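Local coordinates for single-stranded DNA specific exonuclease RecJ (Thermus thermophilus, PDB 2ZXR), which degrades single-stranded DNA in the 5' to 3' direction as a divalent-metal-dependent exonuclease of DNA repair, at residues Pro270-Ala275 / Gly301-Leu306; Val503-Leu508 / Val522-Leu527; Gly558-Glu563 / Gly590-Pro595. All blocks are in the same frame, centred on the assembly; numbering follows the deposited sequence.

Interaction 1: Pro270-Ala275 / Gly301-Leu306; sequences PRINAA and GELHRL
His304 CD2 sits at the edge of the Arg271 guanidinium group, near its plane and 3.5 Å from NE, while that NE approaches the imidazole obliquely; the two planes stand 72° apart, so the groups do not stack. The Arg271 chain, bent at chi2 (82°), brings CG and NE past the ring, and its NH1 is bonded to the carbonyl of Arg267 one turn back. The rest of the contact is mainly aliphatic. Leu303 forks over the backbone of helix 261-277: CD1 rests 3.8 Å from Arg271 O and reaches Ile272 CG1, whereas CD2 touches Ala275 CB at 3.9 Å. Leu306 adds its CD1, 3.8 Å from Ala275 CB, and the small Ala274 CB lies against the Leu306 carbonyl. Ala274 and Ala275 lie near the crossing, where the short axes pass 8.2 Å apart at 76°. Leu251 of helix 246-254 touches Ile272 and Leu303, and Ala284 touches Ile272 and Ala275. This is a steeply crossed helix pair in the helical region of residues 211-321, tied through Asn273 OD1 and the backbone N of Ala83 to the DHH-family metal-binding loop, whose Asp82 and Asp84 are manganese ligands, Asp84 also binding the magnesium.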
loop_
_atom_site.group_PDB
_atom_site.type_symbol
_atom_site.label_atom_id
_atom_site.label_comp_id
_atom_site.label_asym_id
_atom_site.label_seq_id
_atom_site.Cartn_x
_atom_site.Cartn_y
_atom_site.Cartn_z
ATOM N N PRO A 270 -16.593 -1.494 5.740
ATOM C CA PRO A 270 -17.457 -0.337 5.472
ATOM C C PRO A 270 -18.897 -0.547 5.929
ATOM O O PRO A 270 -19.549 0.412 6.358
ATOM C CB PRO A 270 -17.345 -0.154 3.958
ATOM C CG PRO A 270 -15.923 -0.590 3.705
ATOM C CD PRO A 270 -15.825 -1.861 4.538
ATOM N N ARG A 271 -19.411 -1.774 5.834
ATOM C CA ARG A 271 -20.797 -2.031 6.271
ATOM C C ARG A 271 -20.915 -1.830 7.788
ATOM O O ARG A 271 -21.879 -1.247 8.291
ATOM C CB ARG A 271 -21.230 -3.454 5.963
ATOM C CG ARG A 271 -22.092 -3.615 4.752
ATOM C CD ARG A 271 -21.276 -3.669 3.501
ATOM N NE ARG A 271 -22.083 -4.080 2.356
ATOM C CZ ARG A 271 -21.618 -4.130 1.115
ATOM N NH1 ARG A 271 -20.364 -3.812 0.872
ATOM N NH2 ARG A 271 -22.416 -4.449 0.115
ATOM N N ILE A 272 -19.919 -2.332 8.503
ATOM C CA ILE A 272 -19.882 -2.207 9.936
ATOM C C ILE A 272 -19.694 -0.734 10.313
ATOM O O ILE A 272 -20.375 -0.223 11.215
ATOM C CB ILE A 272 -18.692 -3.035 10.522
ATOM C CG1 ILE A 272 -18.946 -4.529 10.309
ATOM C CG2 ILE A 272 -18.505 -2.707 11.996
ATOM C CD1 ILE A 272 -17.797 -5.427 10.732
ATOM N N ASN A 273 -18.782 -0.039 9.618
ATOM C CA ASN A 273 -18.531 1.361 9.956
ATOM C C ASN A 273 -19.720 2.258 9.688
ATOM O O ASN A 273 -19.932 3.221 10.413
ATOM C CB ASN A 273 -17.304 1.931 9.209
ATOM C CG ASN A 273 -15.987 1.356 9.716
ATOM O OD1 ASN A 273 -15.862 0.992 10.888
ATOM N ND2 ASN A 273 -15.000 1.289 8.845
ATOM N N ALA A 274 -20.486 1.949 8.649
ATOM C CA ALA A 274 -21.649 2.757 8.296
ATOM C C ALA A 274 -22.674 2.763 9.413
ATOM O O ALA A 274 -23.324 3.774 9.644
ATOM C CB ALA A 274 -22.300 2.233 7.007
ATOM N N ALA A 275 -22.827 1.622 10.089
ATOM C CA ALA A 275 -23.798 1.503 11.177
ATOM C C ALA A 275 -23.424 2.482 12.264
ATOM O O ALA A 275 -24.261 3.221 12.793
ATOM C CB ALA A 275 -23.805 0.072 11.748
ATOM N N GLY A 301 -28.962 -7.624 6.597
ATOM C CA GLY A 301 -29.822 -6.816 5.740
ATOM C C GLY A 301 -29.812 -5.369 6.220
ATOM O O GLY A 301 -29.725 -4.419 5.433
ATOM N N GLU A 302 -29.890 -5.191 7.532
ATOM C CA GLU A 302 -29.864 -3.848 8.109
ATOM C C GLU A 302 -28.524 -3.119 7.801
ATOM O O GLU A 302 -28.516 -1.954 7.411
ATOM C CB GLU A 302 -30.074 -3.944 9.622
ATOM C CG GLU A 302 -30.530 -2.680 10.279
ATOM C CD GLU A 302 -32.044 -2.524 10.219
ATOM O OE1 GLU A 302 -32.613 -2.554 9.101
ATOM O OE2 GLU A 302 -32.666 -2.382 11.296
ATOM N N LEU A 303 -27.393 -3.786 7.996
ATOM C CA LEU A 303 -26.115 -3.129 7.699
ATOM C C LEU A 303 -26.074 -2.760 6.209
ATOM O O LEU A 303 -25.528 -1.718 5.852
ATOM C CB LEU A 303 -24.901 -4.012 8.020
ATOM C CG LEU A 303 -24.535 -4.475 9.436
ATOM C CD1 LEU A 303 -23.026 -4.672 9.503
ATOM C CD2 LEU A 303 -24.981 -3.461 10.494
ATOM N N HIS A 304 -26.636 -3.601 5.341
ATOM C CA HIS A 304 -26.639 -3.268 3.908
ATOM C C HIS A 304 -27.404 -1.972 3.659
ATOM O O HIS A 304 -26.990 -1.144 2.840
ATOM C CB HIS A 304 -27.269 -4.382 3.083
ATOM C CG HIS A 304 -26.399 -5.592 2.955
ATOM N ND1 HIS A 304 -26.884 -6.831 2.582
ATOM C CD2 HIS A 304 -25.062 -5.740 3.107
ATOM C CE1 HIS A 304 -25.876 -7.685 2.501
ATOM N NE2 HIS A 304 -24.760 -7.045 2.813
ATOM N N ARG A 305 -28.504 -1.788 4.390
ATOM C CA ARG A 305 -29.307 -0.598 4.246
ATOM C C ARG A 305 -28.579 0.630 4.775
ATOM O O ARG A 305 -28.608 1.692 4.161
ATOM C CB ARG A 305 -30.635 -0.751 4.981
ATOM C CG ARG A 305 -31.635 0.302 4.537
ATOM C CD ARG A 305 -32.650 0.620 5.616
ATOM N NE ARG A 305 -32.008 1.220 6.778
ATOM C CZ ARG A 305 -32.181 0.783 8.014
ATOM N NH1 ARG A 305 -32.982 -0.252 8.221
ATOM N NH2 ARG A 305 -31.557 1.372 9.031
ATOM N N LEU A 306 -27.924 0.493 5.921
ATOM C CA LEU A 306 -27.201 1.626 6.481
ATOM C C LEU A 306 -26.047 2.049 5.553
ATOM O O LEU A 306 -25.799 3.245 5.354
ATOM C CB LEU A 306 -26.662 1.274 7.874
ATOM C CG LEU A 306 -27.742 1.215 8.959
ATOM C CD1 LEU A 306 -27.271 0.322 10.092
ATOM C CD2 LEU A 306 -28.079 2.657 9.458
#

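Interaction 2: Val503-Leu508 / Val522-Leu527; sequences VEVAGL and VQAVDL
Val525 meets Leu508 and Ala506 through a chi1 of -56°, which sets CG1 anti to its carbonyl carbon and against Leu508 CD1 (3.7 Å), and CG2 between the backbone N and the carbonyl carbon, where it comes within 3.1 Å of Ala506 O, a close contact that accompanies the bulge, and also meets Ala506 CB. A chi1 of -61° turns Leu508 CG and CD1 onto Val525 CG1, the two side chains crossing at about a right angle. The contact is part of the antiparallel hairpin of strands 503-514 and 517-528 in the RecJ OB domain, whose register is shifted by one residue at a classic beta bulge in which Val525 and Asp526 both face Ala506. Ala506 O consequently accepts two backbone bonds, from Val525 N at 2.9 Å and from Asp526 N at 3.3 Å. Ala506 N returns a bond to Asp526 O, and beyond the bulge Leu508 and Gln523 form a regular hydrogen-bonded pair. Gly507, opposite Ala524, has no side chain, and Val522 CG1 packs directly on its CA at 3.6 Å. On the sheet face of Val505, CG1 meets Ala524 CB at 3.7 Å and CG2 turns to Leu527; Phe482 of strand 479-484 touches both Val505 and Leu527, extending this apolar layer. Strand 462-466 flanks 503-508 on its other edge, bonded to Val503, Val505 and Gly507. Glu504 OE2 is engaged by Arg528 in a salt bridge. Just after the corner at Val525, Asp526 uses both carboxylate oxygens: OD2 accepts from Trp7 NE1, and OD1 takes the N-H of Leu527 at 2.8 Å from above the carboxylate plane, the bond bent to 134° at the hydrogen.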
loop_
_atom_site.group_PDB
_atom_site.type_symbol
_atom_site.label_atom_id
_atom_site.label_comp_id
_atom_site.label_asym_id
_atom_site.label_seq_id
_atom_site.Cartn_x
_atom_site.Cartn_y
_atom_site.Cartn_z
ATOM N N VAL A 503 3.851 5.650 -24.551
ATOM C CA VAL A 503 3.352 5.754 -23.186
ATOM C C VAL A 503 4.197 5.009 -22.164
ATOM O O VAL A 503 5.039 4.166 -22.493
ATOM C CB VAL A 503 1.910 5.196 -23.065
ATOM C CG1 VAL A 503 0.952 5.990 -23.930
ATOM C CG2 VAL A 503 1.897 3.739 -23.469
ATOM N N GLU A 504 3.959 5.346 -20.909
ATOM C CA GLU A 504 4.607 4.702 -19.782
ATOM C C GLU A 504 3.424 4.261 -18.931
ATOM O O GLU A 504 2.454 4.995 -18.808
ATOM C CB GLU A 504 5.460 5.695 -18.998
ATOM C CG GLU A 504 6.918 5.530 -19.254
ATOM C CD GLU A 504 7.747 6.517 -18.506
ATOM O OE1 GLU A 504 8.950 6.229 -18.385
ATOM O OE2 GLU A 504 7.216 7.567 -18.049
ATOM N N VAL A 505 3.500 3.071 -18.357
ATOM C CA VAL A 505 2.407 2.554 -17.537
ATOM C C VAL A 505 2.903 1.957 -16.237
ATOM O O VAL A 505 3.869 1.192 -16.246
ATOM C CB VAL A 505 1.651 1.415 -18.244
ATOM C CG1 VAL A 505 0.597 0.821 -17.273
ATOM C CG2 VAL A 505 0.989 1.923 -19.522
ATOM N N ALA A 506 2.231 2.300 -15.133
ATOM C CA ALA A 506 2.541 1.751 -13.824
ATOM C C ALA A 506 1.379 0.789 -13.640
ATOM O O ALA A 506 0.228 1.226 -13.526
ATOM C CB ALA A 506 2.496 2.811 -12.775
ATOM N N GLY A 507 1.640 -0.517 -13.619
ATOM C CA GLY A 507 0.513 -1.416 -13.498
ATOM C C GLY A 507 0.617 -2.655 -12.644
ATOM O O GLY A 507 1.704 -3.124 -12.344
ATOM N N LEU A 508 -0.545 -3.192 -12.289
ATOM C CA LEU A 508 -0.647 -4.400 -11.474
ATOM C C LEU A 508 -0.713 -5.626 -12.377
ATOM O O LEU A 508 -1.532 -5.672 -13.305
ATOM C CB LEU A 508 -1.925 -4.337 -10.623
ATOM C CG LEU A 508 -1.994 -3.161 -9.647
ATOM C CD1 LEU A 508 -3.476 -2.839 -9.258
ATOM C CD2 LEU A 508 -1.153 -3.531 -8.404
ATOM N N VAL A 522 -2.242 -6.689 -17.511
ATOM C CA VAL A 522 -1.912 -5.611 -16.605
ATOM C C VAL A 522 -3.047 -4.615 -16.487
ATOM O O VAL A 522 -3.633 -4.187 -17.479
ATOM C CB VAL A 522 -0.614 -4.877 -17.048
ATOM C CG1 VAL A 522 -0.381 -3.663 -16.198
ATOM C CG2 VAL A 522 0.572 -5.808 -16.917
ATOM N N GLN A 523 -3.364 -4.272 -15.250
ATOM C CA GLN A 523 -4.404 -3.315 -14.955
ATOM C C GLN A 523 -3.618 -2.061 -14.650
ATOM O O GLN A 523 -2.907 -2.002 -13.644
ATOM C CB GLN A 523 -5.171 -3.750 -13.707
ATOM C CG GLN A 523 -6.302 -2.815 -13.294
ATOM C CD GLN A 523 -7.535 -2.981 -14.176
ATOM O OE1 GLN A 523 -7.938 -4.106 -14.490
ATOM N NE2 GLN A 523 -8.151 -1.859 -14.562
ATOM N N ALA A 524 -3.743 -1.058 -15.503
ATOM C CA ALA A 524 -3.005 0.180 -15.290
ATOM C C ALA A 524 -3.549 1.019 -14.123
ATOM O O ALA A 524 -4.749 1.230 -14.033
ATOM C CB ALA A 524 -3.003 1.007 -16.577
ATOM N N VAL A 525 -2.666 1.472 -13.226
ATOM C CA VAL A 525 -3.067 2.331 -12.117
ATOM C C VAL A 525 -2.723 3.761 -12.549
ATOM O O VAL A 525 -3.417 4.722 -12.182
ATOM C CB VAL A 525 -2.352 1.996 -10.773
ATOM C CG1 VAL A 525 -2.577 0.538 -10.409
ATOM C CG2 VAL A 525 -0.889 2.292 -10.869
ATOM N N ASP A 526 -1.637 3.923 -13.297
ATOM C CA ASP A 526 -1.321 5.249 -13.823
ATOM C C ASP A 526 -0.758 5.039 -15.216
ATOM O O ASP A 526 -0.185 3.985 -15.514
ATOM C CB ASP A 526 -0.335 6.048 -12.958
ATOM C CG ASP A 526 -0.408 7.572 -13.241
ATOM O OD1 ASP A 526 -1.255 7.999 -14.068
ATOM O OD2 ASP A 526 0.370 8.356 -12.642
ATOM N N LEU A 527 -0.946 6.042 -16.063
ATOM C CA LEU A 527 -0.510 5.986 -17.452
ATOM C C LEU A 527 -0.158 7.408 -17.907
ATOM O O LEU A 527 -0.876 8.366 -17.569
ATOM C CB LEU A 527 -1.657 5.398 -18.280
ATOM C CG LEU A 527 -1.666 5.357 -19.802
ATOM C CD1 LEU A 527 -2.911 4.592 -20.229
ATOM C CD2 LEU A 527 -1.702 6.770 -20.388
#

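Interaction 3: Gly558-Glu563 / Gly590-Pro595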
loop_
_atom_site.group_PDB
_atom_site.type_symbol
_atom_site.label_atom_id
_atom_site.label_comp_id
_atom_site.label_asym_id
_atom_site.label_seq_id
_atom_site.Cartn_x
_atom_site.Cartn_y
_atom_site.Cartn_z
ATOM N N GLY A 558 38.997 9.520 -28.504
ATOM C CA GLY A 558 39.528 8.326 -27.880
ATOM C C GLY A 558 38.337 7.432 -27.553
ATOM O O GLY A 558 37.385 7.890 -26.915
ATOM N N VAL A 559 38.386 6.178 -28.005
ATOM C CA VAL A 559 37.290 5.241 -27.799
ATOM C C VAL A 559 37.644 3.802 -27.451
ATOM O O VAL A 559 38.691 3.273 -27.852
ATOM C CB VAL A 559 36.380 5.174 -29.033
ATOM C CG1 VAL A 559 35.844 6.544 -29.332
ATOM C CG2 VAL A 559 37.148 4.638 -30.230
ATOM N N TYR A 560 36.723 3.174 -26.728
ATOM C CA TYR A 560 36.861 1.795 -26.320
ATOM C C TYR A 560 35.818 0.917 -26.994
ATOM O O TYR A 560 34.631 1.240 -27.001
ATOM C CB TYR A 560 36.744 1.685 -24.795
ATOM C CG TYR A 560 36.450 0.284 -24.282
ATOM C CD1 TYR A 560 35.192 -0.027 -23.758
ATOM C CD2 TYR A 560 37.428 -0.725 -24.312
ATOM C CE1 TYR A 560 34.903 -1.304 -23.264
ATOM C CE2 TYR A 560 37.152 -2.016 -23.826
ATOM C CZ TYR A 560 35.881 -2.293 -23.301
ATOM O OH TYR A 560 35.571 -3.542 -22.813
ATOM N N VAL A 561 36.284 -0.174 -27.591
ATOM C CA VAL A 561 35.421 -1.161 -28.235
ATOM C C VAL A 561 35.848 -2.470 -27.564
ATOM O O VAL A 561 37.016 -2.876 -27.655
ATOM C CB VAL A 561 35.686 -1.295 -29.760
ATOM C CG1 VAL A 561 34.772 -2.364 -30.359
ATOM C CG2 VAL A 561 35.452 0.031 -30.459
ATOM N N PRO A 562 34.920 -3.144 -26.871
ATOM C CA PRO A 562 35.263 -4.407 -26.195
ATOM C C PRO A 562 35.804 -5.532 -27.083
ATOM O O PRO A 562 35.421 -5.658 -28.249
ATOM C CB PRO A 562 33.956 -4.796 -25.494
ATOM C CG PRO A 562 32.911 -4.166 -26.333
ATOM C CD PRO A 562 33.499 -2.814 -26.686
ATOM N N GLU A 563 36.694 -6.348 -26.512
ATOM C CA GLU A 563 37.286 -7.479 -27.233
ATOM C C GLU A 563 36.218 -8.324 -27.926
ATOM O O GLU A 563 36.478 -8.925 -28.958
ATOM C CB GLU A 563 38.101 -8.368 -26.285
ATOM C CG GLU A 563 39.325 -7.695 -25.647
ATOM C CD GLU A 563 40.373 -7.244 -26.666
ATOM O OE1 GLU A 563 41.505 -6.927 -26.239
ATOM O OE2 GLU A 563 40.073 -7.198 -27.887
ATOM N N GLY A 590 30.704 -0.311 -26.226
ATOM C CA GLY A 590 30.266 -1.587 -25.722
ATOM C C GLY A 590 30.562 -1.592 -24.247
ATOM O O GLY A 590 31.052 -0.592 -23.700
ATOM N N LEU A 591 30.284 -2.722 -23.606
ATOM C CA LEU A 591 30.464 -2.853 -22.173
ATOM C C LEU A 591 31.736 -3.590 -21.782
ATOM O O LEU A 591 32.028 -4.662 -22.312
ATOM C CB LEU A 591 29.253 -3.598 -21.572
ATOM C CG LEU A 591 27.874 -3.080 -21.978
ATOM C CD1 LEU A 591 26.784 -3.880 -21.272
ATOM C CD2 LEU A 591 27.767 -1.615 -21.620
ATOM N N PRO A 592 32.519 -3.020 -20.857
ATOM C CA PRO A 592 33.719 -3.777 -20.506
ATOM C C PRO A 592 33.352 -5.041 -19.717
ATOM O O PRO A 592 32.243 -5.169 -19.186
ATOM C CB PRO A 592 34.554 -2.780 -19.692
ATOM C CG PRO A 592 33.589 -1.740 -19.257
ATOM C CD PRO A 592 32.584 -1.635 -20.362
ATOM N N PRO A 593 34.278 -6.004 -19.650
ATOM C CA PRO A 593 34.014 -7.246 -18.919
ATOM C C PRO A 593 33.931 -7.077 -17.404
ATOM O O PRO A 593 33.139 -7.749 -16.740
ATOM C CB PRO A 593 35.176 -8.140 -19.343
ATOM C CG PRO A 593 36.301 -7.147 -19.529
ATOM C CD PRO A 593 35.601 -6.044 -20.303
ATOM N N ARG A 594 34.754 -6.193 -16.853
ATOM C CA ARG A 594 34.765 -5.965 -15.418
ATOM C C ARG A 594 34.599 -4.496 -15.097
ATOM O O ARG A 594 34.819 -3.644 -15.937
ATOM C CB ARG A 594 36.067 -6.507 -14.823
ATOM C CG ARG A 594 36.127 -8.035 -14.867
ATOM C CD ARG A 594 37.540 -8.582 -14.923
ATOM N NE ARG A 594 38.257 -8.125 -16.112
ATOM C CZ ARG A 594 39.120 -7.113 -16.118
ATOM N NH1 ARG A 594 39.389 -6.449 -14.995
ATOM N NH2 ARG A 594 39.707 -6.750 -17.250
ATOM N N PRO A 595 34.223 -4.179 -13.861
ATOM C CA PRO A 595 34.042 -2.772 -13.526
ATOM C C PRO A 595 35.190 -1.809 -13.823
ATOM O O PRO A 595 36.379 -2.148 -13.728
ATOM C CB PRO A 595 33.674 -2.805 -12.040
ATOM C CG PRO A 595 34.126 -4.168 -11.573
ATOM C CD PRO A 595 33.862 -5.052 -12.733
#
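Tyr560 and Pro562 meet Gly590-Pro593 where the short, weakly bonded strand around 558-560 gives way to loop and the chain after strand 587-588 runs without regular structure. The backbone of Gly590 is almost fully extended (phi -170°, psi -177°), and the Pro562 ring lies against it, CD 3.6 Å and CG 3.7 Å from Gly590 CA. The ring packs directly on the bare CA of the glycine. Pro562 CB also reaches the Leu591 carbonyl oxygen, at 3.7 Å. Tyr560 extends across the loop with CG anti to its backbone N (chi1 162°). Leu591 C lies at the edge of its ring, close to the plane, whereas Pro592 CD approaches obliquely, 3.7 Å from Tyr560 CE1. Tyr560 OH comes 3.0 Å from Pro592 CA and 3.5 Å from Pro593 CD, so the phenol end abuts the junction of two consecutive prolines. The backbone N of Pro562 stands 3.8 Å above one face of the Tyr560 ring, offset toward the rim, and Trp588 adds an edge-to-face contact. Trp654 and Tyr653 of helix 643-655 touch Pro592 and Leu591, so the loop lies against that helix. Pro562, Pro592 and Pro593 have no N-H to donate, and the sheet-type bonding of Tyr560 goes to Leu587 and Leu589; what holds these two segments is close, mainly apolar packing.

How the interactions relate
The three contacts follow one another along the chain and touch nowhere: interactions 1 and 3 lie on opposite sides of the chain's centre, their centres about 67 Å apart, with interaction 2 between. They hold different parts: the helices near the metal site, the OB-domain hairpin and the C-terminal domain. Interaction 1, mostly buried, joins two helices through aliphatic packing with a polar margin. Interaction 2 is partly buried and pairs neighbouring strands, so main-chain hydrogen bonds dominate and side chains add to them. Interaction 3, also largely buried but far from the annotated sites, fastens a strand end to a loop with an aromatic ring and prolines, lacking both the regular helix packing of the first and the strand bonding of the second.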